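Local coordinates for NAD-dependent epimerase/dehydratase domain-containing protein (Ruegeria pomeroyi DSS-3, PDB 3IUS) that is of unknown function but has a Rossmann-type fold and probably binds NAD, as in its relatives of the NAD-dependent epimerase/dehydratase family, at residues His66-Thr71 with Phe95-Tyr100; Thr7-Gly12 with Pro59-Val64. All blocks are in the same frame, centred on the assembly; numbering follows the deposited sequence.

Both interactions reach the same parallel beta sheet of a Rossmann-type domain, with centres about 9 Å apart. Along the chain, interaction 2 closes before interaction 1 opens: strand 7-11 meets the loop 59-64 beside the sheet, which leads into strand 66-69, and that strand then pairs with strand 97-103 in interaction 1. Strands 7-11 and 66-69 are neighbours in the sheet, so the two contacts touch directly, with probable hydrogen bonds from Leu9 N to His66 O and from Phe11 N to Leu68 O. Strand 7-11 runs into the glycine-rich turn at Gly12, where a Rossmann fold usually receives the dinucleotide; the same role is probable here.

Interaction 1: His66-Thr71 with Phe95-Tyr100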
ATOM      1  N   HIS A  66      -6.357 -16.829   6.901  1.00 20.59           N
ATOM      2  CA  HIS A  66      -6.014 -15.752   5.997  1.00 17.19           C
ATOM      3  C   HIS A  66      -4.632 -15.220   6.351  1.00 23.67           C
ATOM      4  O   HIS A  66      -4.303 -15.074   7.528  1.00 20.12           O
ATOM      5  CB  HIS A  66      -7.047 -14.628   6.101  1.00 24.39           C
ATOM      6  CG  HIS A  66      -8.412 -15.007   5.615  1.00 23.79           C
ATOM      7  ND1 HIS A  66      -9.210 -15.922   6.269  1.00 22.61           N
ATOM      8  CD2 HIS A  66      -9.126 -14.584   4.546  1.00 25.16           C
ATOM      9  CE1 HIS A  66     -10.351 -16.054   5.618  1.00 26.99           C
ATOM     10  NE2 HIS A  66     -10.325 -15.257   4.565  1.00 25.11           N
ATOM     11  N   LEU A  67      -3.831 -14.947   5.324  1.00 22.07           N
ATOM     12  CA  LEU A  67      -2.519 -14.319   5.481  1.00 18.47           C
ATOM     13  C   LEU A  67      -2.478 -12.958   4.799  1.00 21.01           C
ATOM     14  O   LEU A  67      -2.917 -12.811   3.662  1.00 21.46           O
ATOM     15  CB  LEU A  67      -1.436 -15.205   4.863  1.00 21.27           C
ATOM     16  CG  LEU A  67      -0.424 -15.936   5.739  1.00 29.98           C
ATOM     17  CD1 LEU A  67      -1.063 -16.477   7.005  1.00 30.60           C
ATOM     18  CD2 LEU A  67       0.267 -17.042   4.936  1.00 25.36           C
ATOM     19  N   LEU A  68      -1.945 -11.962   5.497  1.00 20.35           N
ATOM     20  CA  LEU A  68      -1.691 -10.663   4.887  1.00 16.80           C
ATOM     21  C   LEU A  68      -0.220 -10.297   5.094  1.00 18.46           C
ATOM     22  O   LEU A  68       0.332 -10.509   6.174  1.00 21.18           O
ATOM     23  CB  LEU A  68      -2.606  -9.593   5.483  1.00 19.91           C
ATOM     24  CG  LEU A  68      -2.388  -8.168   4.959  1.00 18.85           C
ATOM     25  CD1 LEU A  68      -2.767  -8.061   3.480  1.00 19.58           C
ATOM     26  CD2 LEU A  68      -3.159  -7.146   5.789  1.00 20.59           C
ATOM     27  N   ILE A  69       0.414  -9.759   4.058  1.00 17.18           N
ATOM     28  CA  ILE A  69       1.836  -9.424   4.114  1.00 16.83           C
ATOM     29  C   ILE A  69       2.088  -7.966   3.766  1.00 16.67           C
ATOM     30  O   ILE A  69       1.881  -7.559   2.625  1.00 17.39           O
ATOM     31  CB  ILE A  69       2.644 -10.280   3.126  1.00 20.19           C
ATOM     32  CG1 ILE A  69       2.287 -11.762   3.273  1.00 19.14           C
ATOM     33  CG2 ILE A  69       4.139 -10.026   3.287  1.00 22.09           C
ATOM     34  CD1 ILE A  69       2.793 -12.392   4.536  1.00 24.81           C
ATOM     35  N   SER A  70       2.540  -7.188   4.747  1.00 16.91           N
ATOM     36  CA  SER A  70       2.881  -5.782   4.539  1.00 21.41           C
ATOM     37  C   SER A  70       4.393  -5.569   4.574  1.00 22.63           C
ATOM     38  O   SER A  70       4.873  -4.444   4.439  1.00 23.44           O
ATOM     39  CB  SER A  70       2.235  -4.902   5.621  1.00 16.99           C
ATOM     40  OG  SER A  70       0.820  -4.934   5.569  1.00 17.77           O
ATOM     41  N   THR A  71       5.141  -6.649   4.761  1.00 20.19           N
ATOM     42  CA  THR A  71       6.583  -6.558   4.973  1.00 23.49           C
ATOM     43  C   THR A  71       7.335  -6.233   3.684  1.00 19.07           C
ATOM     44  O   THR A  71       7.201  -6.939   2.694  1.00 16.79           O
ATOM     45  CB  THR A  71       7.138  -7.868   5.563  1.00 29.32           C
ATOM     46  OG1 THR A  71       6.915  -8.941   4.638  1.00 35.29           O
ATOM     47  CG2 THR A  71       6.446  -8.192   6.875  1.00 24.84           C
ATOM     48  N   PHE A  95      -5.305 -22.334   3.869  1.00 26.56           N
ATOM     49  CA  PHE A  95      -5.662 -20.930   3.737  1.00 24.98           C
ATOM     50  C   PHE A  95      -6.791 -20.748   2.740  1.00 24.54           C
ATOM     51  O   PHE A  95      -6.894 -21.483   1.758  1.00 25.31           O
ATOM     52  CB  PHE A  95      -4.455 -20.096   3.293  1.00 28.26           C
ATOM     53  CG  PHE A  95      -3.248 -20.262   4.173  1.00 25.53           C
ATOM     54  CD1 PHE A  95      -3.269 -19.822   5.489  1.00 27.96           C
ATOM     55  CD2 PHE A  95      -2.096 -20.852   3.684  1.00 23.29           C
ATOM     56  CE1 PHE A  95      -2.157 -19.973   6.304  1.00 25.57           C
ATOM     57  CE2 PHE A  95      -0.981 -21.007   4.491  1.00 23.21           C
ATOM     58  CZ  PHE A  95      -1.012 -20.567   5.804  1.00 25.55           C
ATOM     59  N   ARG A  96      -7.646 -19.771   2.999  1.00 23.18           N
ATOM     60  CA  ARG A  96      -8.690 -19.408   2.051  0.50 25.00           C
ATOM     61  C   ARG A  96      -8.226 -18.241   1.192  1.00 26.24           C
ATOM     62  O   ARG A  96      -8.721 -18.026   0.089  1.00 23.83           O
ATOM     63  CB  ARG A  96      -9.982 -19.035   2.781  0.50 25.55           C
ATOM     64  CG  ARG A  96     -11.019 -18.370   1.889  0.50 24.75           C
ATOM     65  CD  ARG A  96     -12.311 -18.088   2.635  0.50 26.97           C
ATOM     66  NE  ARG A  96     -13.257 -17.331   1.821  0.50 23.91           N
ATOM     67  CZ  ARG A  96     -13.960 -17.849   0.820  0.50 25.61           C
ATOM     68  NH1 ARG A  96     -13.816 -19.126   0.499  0.50 25.32           N
ATOM     69  NH2 ARG A  96     -14.801 -17.087   0.134  0.50 28.17           N
ATOM     70  N   TRP A  97      -7.257 -17.493   1.701  1.00 22.34           N
ATOM     71  CA  TRP A  97      -6.867 -16.264   1.043  1.00 21.01           C
ATOM     72  C   TRP A  97      -5.523 -15.796   1.572  1.00 19.84           C
ATOM     73  O   TRP A  97      -5.275 -15.843   2.774  1.00 17.64           O
ATOM     74  CB  TRP A  97      -7.941 -15.218   1.315  1.00 20.72           C
ATOM     75  CG  TRP A  97      -7.723 -13.863   0.715  1.00 18.44           C
ATOM     76  CD1 TRP A  97      -8.204 -13.406  -0.480  1.00 15.81           C
ATOM     77  CD2 TRP A  97      -7.015 -12.768   1.307  1.00 21.56           C
ATOM     78  NE1 TRP A  97      -7.824 -12.095  -0.673  1.00 18.97           N
ATOM     79  CE2 TRP A  97      -7.089 -11.684   0.408  1.00 19.69           C
ATOM     80  CE3 TRP A  97      -6.317 -12.601   2.504  1.00 21.40           C
ATOM     81  CZ2 TRP A  97      -6.498 -10.446   0.675  1.00 22.26           C
ATOM     82  CZ3 TRP A  97      -5.723 -11.373   2.765  1.00 16.80           C
ATOM     83  CH2 TRP A  97      -5.822 -10.314   1.854  1.00 15.75           C
ATOM     84  N   VAL A  98      -4.654 -15.387   0.657  1.00 18.18           N
ATOM     85  CA  VAL A  98      -3.388 -14.764   1.014  1.00 17.42           C
ATOM     86  C   VAL A  98      -3.235 -13.475   0.222  1.00 17.36           C
ATOM     87  O   VAL A  98      -3.418 -13.460  -0.993  1.00 17.17           O
ATOM     88  CB  VAL A  98      -2.196 -15.691   0.712  1.00 19.95           C
ATOM     89  CG1 VAL A  98      -0.882 -14.940   0.900  1.00 18.20           C
ATOM     90  CG2 VAL A  98      -2.258 -16.954   1.581  1.00 21.65           C
ATOM     91  N   GLY A  99      -2.907 -12.383   0.901  1.00 21.87           N
ATOM     92  CA  GLY A  99      -2.716 -11.130   0.208  1.00 15.70           C
ATOM     93  C   GLY A  99      -1.305 -10.601   0.387  1.00 16.71           C
ATOM     94  O   GLY A  99      -0.845 -10.435   1.515  1.00 18.56           O
ATOM     95  N   TYR A 100      -0.612 -10.368  -0.722  1.00 15.60           N
ATOM     96  CA  TYR A 100       0.688  -9.714  -0.675  1.00 19.03           C
ATOM     97  C   TYR A 100       0.539  -8.267  -1.094  1.00 15.46           C
ATOM     98  O   TYR A 100       0.068  -7.979  -2.193  1.00 15.18           O
ATOM     99  CB  TYR A 100       1.714 -10.412  -1.575  1.00 15.84           C
ATOM    100  CG  TYR A 100       3.038  -9.678  -1.607  1.00 16.67           C
ATOM    101  CD1 TYR A 100       3.863  -9.651  -0.488  1.00 18.62           C
ATOM    102  CD2 TYR A 100       3.451  -8.992  -2.743  1.00 15.38           C
ATOM    103  CE1 TYR A 100       5.063  -8.967  -0.497  1.00 17.14           C
ATOM    104  CE2 TYR A 100       4.650  -8.310  -2.763  1.00 20.39           C
ATOM    105  CZ  TYR A 100       5.456  -8.304  -1.638  1.00 16.22           C
ATOM    106  OH  TYR A 100       6.647  -7.622  -1.649  1.00 15.77           O
TER
HETATM  107  O   HOH W   1       8.211  -8.389   0.558  1.00 19.62           O
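Trp97 turns CG away from its own backbone N (chi1 -180°), which sends the indole forward along the strand, while His66 keeps its imidazole beside the backbone N (chi1 -66°) and meets the start of that side chain at about a right angle. His66 CD2 comes within 3.5 Å of Trp97 CB, and Arg96 CD comes to the same side of the ring, 4.0 Å from His66 NE2, the two side chains lying side by side. Trp29 also meets the imidazole, their rings edge-to-face; an alanine here would probably open a gap between Trp97 CB and Trp29 and leave the Arg96 methylenes without their neighbour. Farther along, Leu68 CD1 reaches the edge of the indole, whose NE1 is hydrogen-bonded to Ser195 OG and whose ring stacks on His147.

Strands 66-69 and 97-103 run parallel, 2° apart in direction over these short segments, and are joined through helix 79-90 as a beta-alpha-beta unit of the Rossmann fold. Leu67 is gripped at both backbone ends: its N donates to Trp97 O at 3.1 Å, and its O accepts from Gly99 N at 2.8 Å. Ile69 N then donates to Gly99 O at 2.9 Å. At Gly99 a CB would run into Trp97 CH2, so the bare backbone makes room for the indole.

On the sheet face of Leu67 and Ile69, Leu67 CD2 sits over the Phe95 ring, 4.1 Å from its centroid, in a CH-pi contact. Ile69 CG2 approaches the edge of the Tyr100 ring, 3.8 Å from CD1. A water in the plane of that ring accepts from Tyr100 OH and donates to Thr71 O.

Interaction 2: Thr7-Gly12 with Pro59-Val64; sequences TLLSFG and PSLDGV
Leu9 and Leu61 make the tightest apolar contact between strand 7-11 and the loop 59-64: their CD2 methyls lie 3.7 Å apart, and the two side chains cross at about a right angle. The Leu9 side chain leaves the strand toward the loop with CG anti to the backbone N (chi1 176°), which carries CD2 out to Leu61 and, less closely, to Pro59 CB. Nearer the strand, Leu9 CB rests 3.9 Å from Val64 CG1. Two residues farther along the strand, Phe11 CE1 meets Pro59 CG at 4.1 Å, ring and pyrrolidine crossing at a slant.

Polar groups meet this strand without a hydrogen bond between the segments. Gly63 O comes 3.2 Å from Thr7 CB, and the threonine hydroxyl, though close by, is poorly angled for bonding to it. Ser60 O, too, has a carbon for its neighbour here, the Leu9 CD2 methyl at 3.8 Å.

The loop instead holds its own shape. Ser60 OG accepts from Asp62 N at 3.2 Å, an ST turn, and Val64 N donates to Leu61 O to close a type II beta turn, in which Gly63 takes the positive phi (75°) of the third position. This turn reverses the chain and sets Val64 beside Thr7 and Leu9.

The loop follows strand 49-53 and leads into strand 66-69, which pairs with strand 7-11. Helix 79-90 packs against this group, Leu84 on both Phe11 and Pro59 and Gln87 on Leu61, while strand 30-35 flanks strand 7-11 and touches Leu9 through Ile32 and Thr34.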
ATOM      1  N   THR A   7      -9.566 -16.379  10.807  1.00 26.82           N
ATOM      2  CA  THR A   7      -8.389 -15.963  11.560  1.00 27.38           C
ATOM      3  C   THR A   7      -7.307 -15.441  10.619  1.00 18.19           C
ATOM      4  O   THR A   7      -6.775 -16.183   9.795  1.00 19.12           O
ATOM      5  CB  THR A   7      -7.825 -17.130  12.388  1.00 24.44           C
ATOM      6  OG1 THR A   7      -8.801 -17.545  13.352  1.00 25.67           O
ATOM      7  CG2 THR A   7      -6.544 -16.721  13.106  1.00 21.23           C
ATOM      8  N   LEU A   8      -6.979 -14.161  10.760  1.00 18.13           N
ATOM      9  CA  LEU A   8      -6.020 -13.513   9.887  1.00 20.59           C
ATOM     10  C   LEU A   8      -4.697 -13.266  10.603  1.00 19.62           C
ATOM     11  O   LEU A   8      -4.666 -12.669  11.679  1.00 19.03           O
ATOM     12  CB  LEU A   8      -6.583 -12.180   9.388  1.00 21.50           C
ATOM     13  CG  LEU A   8      -5.613 -11.247   8.657  1.00 26.30           C
ATOM     14  CD1 LEU A   8      -5.358 -11.731   7.242  1.00 25.14           C
ATOM     15  CD2 LEU A   8      -6.150  -9.821   8.645  1.00 27.39           C
ATOM     16  N   LEU A   9      -3.609 -13.729   9.996  1.00 22.80           N
ATOM     17  CA  LEU A   9      -2.264 -13.409  10.461  1.00 18.42           C
ATOM     18  C   LEU A   9      -1.667 -12.333   9.555  1.00 21.21           C
ATOM     19  O   LEU A   9      -1.552 -12.512   8.342  1.00 20.18           O
ATOM     20  CB  LEU A   9      -1.384 -14.659  10.484  1.00 19.17           C
ATOM     21  CG  LEU A   9       0.092 -14.497  10.867  1.00 20.39           C
ATOM     22  CD1 LEU A   9       0.248 -13.717  12.168  1.00 20.29           C
ATOM     23  CD2 LEU A   9       0.763 -15.854  10.964  1.00 20.80           C
ATOM     24  N   SER A  10      -1.297 -11.208  10.155  1.00 21.26           N
ATOM     25  CA  SER A  10      -0.865 -10.042   9.407  1.00 17.98           C
ATOM     26  C   SER A  10       0.593  -9.734   9.746  1.00 20.69           C
ATOM     27  O   SER A  10       0.899  -9.298  10.858  1.00 21.24           O
ATOM     28  CB  SER A  10      -1.776  -8.864   9.769  1.00 20.03           C
ATOM     29  OG  SER A  10      -1.315  -7.632   9.251  1.00 18.83           O
ATOM     30  N   PHE A  11       1.492  -9.989   8.797  1.00 18.04           N
ATOM     31  CA  PHE A  11       2.920  -9.745   8.998  1.00 19.75           C
ATOM     32  C   PHE A  11       3.235  -8.285   8.730  1.00 18.08           C
ATOM     33  O   PHE A  11       2.908  -7.757   7.664  1.00 17.73           O
ATOM     34  CB  PHE A  11       3.763 -10.622   8.067  1.00 20.32           C
ATOM     35  CG  PHE A  11       3.676 -12.087   8.367  1.00 19.71           C
ATOM     36  CD1 PHE A  11       4.545 -12.677   9.273  1.00 26.93           C
ATOM     37  CD2 PHE A  11       2.734 -12.878   7.735  1.00 26.69           C
ATOM     38  CE1 PHE A  11       4.470 -14.032   9.547  1.00 27.80           C
ATOM     39  CE2 PHE A  11       2.651 -14.229   8.002  1.00 27.50           C
ATOM     40  CZ  PHE A  11       3.515 -14.806   8.913  1.00 21.88           C
ATOM     41  N   GLY A  12       3.891  -7.636   9.682  1.00 18.86           N
ATOM     42  CA  GLY A  12       4.161  -6.218   9.560  1.00 19.73           C
ATOM     43  C   GLY A  12       2.858  -5.451   9.618  1.00 18.61           C
ATOM     44  O   GLY A  12       2.544  -4.658   8.729  1.00 21.18           O
ATOM     45  N   PRO A  59       5.975 -17.052  14.499  1.00 27.60           N
ATOM     46  CA  PRO A  59       4.519 -16.939  14.623  1.00 24.03           C
ATOM     47  C   PRO A  59       3.862 -18.265  14.254  1.00 27.23           C
ATOM     48  O   PRO A  59       4.283 -18.903  13.285  1.00 26.87           O
ATOM     49  CB  PRO A  59       4.157 -15.869  13.585  1.00 27.34           C
ATOM     50  CG  PRO A  59       5.423 -15.126  13.331  1.00 30.59           C
ATOM     51  CD  PRO A  59       6.518 -16.132  13.487  1.00 30.99           C
ATOM     52  N   SER A  60       2.855 -18.677  15.014  1.00 24.92           N
ATOM     53  CA  SER A  60       2.164 -19.931  14.739  1.00 23.88           C
ATOM     54  C   SER A  60       1.165 -19.798  13.596  1.00 25.21           C
ATOM     55  O   SER A  60       0.499 -18.774  13.455  1.00 26.38           O
ATOM     56  CB  SER A  60       1.441 -20.436  15.982  1.00 25.29           C
ATOM     57  OG  SER A  60       0.724 -21.623  15.681  1.00 25.40           O
ATOM     58  N   LEU A  61       1.054 -20.847  12.787  1.00 23.25           N
ATOM     59  CA  LEU A  61       0.122 -20.851  11.666  1.00 26.71           C
ATOM     60  C   LEU A  61      -1.109 -21.678  11.988  1.00 27.91           C
ATOM     61  O   LEU A  61      -2.005 -21.815  11.158  1.00 24.81           O
ATOM     62  CB  LEU A  61       0.796 -21.385  10.397  1.00 24.62           C
ATOM     63  CG  LEU A  61       1.872 -20.486   9.791  1.00 27.20           C
ATOM     64  CD1 LEU A  61       2.611 -21.188   8.656  1.00 26.60           C
ATOM     65  CD2 LEU A  61       1.255 -19.182   9.312  1.00 29.54           C
ATOM     66  N   ASP A  62      -1.155 -22.226  13.198  1.00 27.61           N
ATOM     67  CA  ASP A  62      -2.300 -23.033  13.602  1.00 29.47           C
ATOM     68  C   ASP A  62      -3.582 -22.216  13.634  1.00 26.30           C
ATOM     69  O   ASP A  62      -3.643 -21.150  14.260  1.00 24.05           O
ATOM     70  CB  ASP A  62      -2.080 -23.680  14.967  1.00 29.91           C
ATOM     71  CG  ASP A  62      -3.215 -24.615  15.345  1.00 33.87           C
ATOM     72  OD1 ASP A  62      -3.476 -25.568  14.578  1.00 33.10           O
ATOM     73  OD2 ASP A  62      -3.851 -24.394  16.398  1.00 37.77           O
ATOM     74  N   GLY A  63      -4.608 -22.727  12.963  1.00 24.15           N
ATOM     75  CA  GLY A  63      -5.901 -22.069  12.932  1.00 25.43           C
ATOM     76  C   GLY A  63      -5.978 -20.837  12.046  1.00 21.95           C
ATOM     77  O   GLY A  63      -7.021 -20.185  11.979  1.00 25.76           O
ATOM     78  N   VAL A  64      -4.883 -20.512  11.363  1.00 19.38           N
ATOM     79  CA  VAL A  64      -4.861 -19.347  10.480  1.00 22.94           C
ATOM     80  C   VAL A  64      -5.529 -19.646   9.135  1.00 23.51           C
ATOM     81  O   VAL A  64      -5.169 -20.617   8.457  1.00 21.49           O
ATOM     82  CB  VAL A  64      -3.424 -18.850  10.229  1.00 22.28           C
ATOM     83  CG1 VAL A  64      -3.420 -17.726   9.197  1.00 19.74           C
ATOM     84  CG2 VAL A  64      -2.776 -18.397  11.529  1.00 20.80           C
TER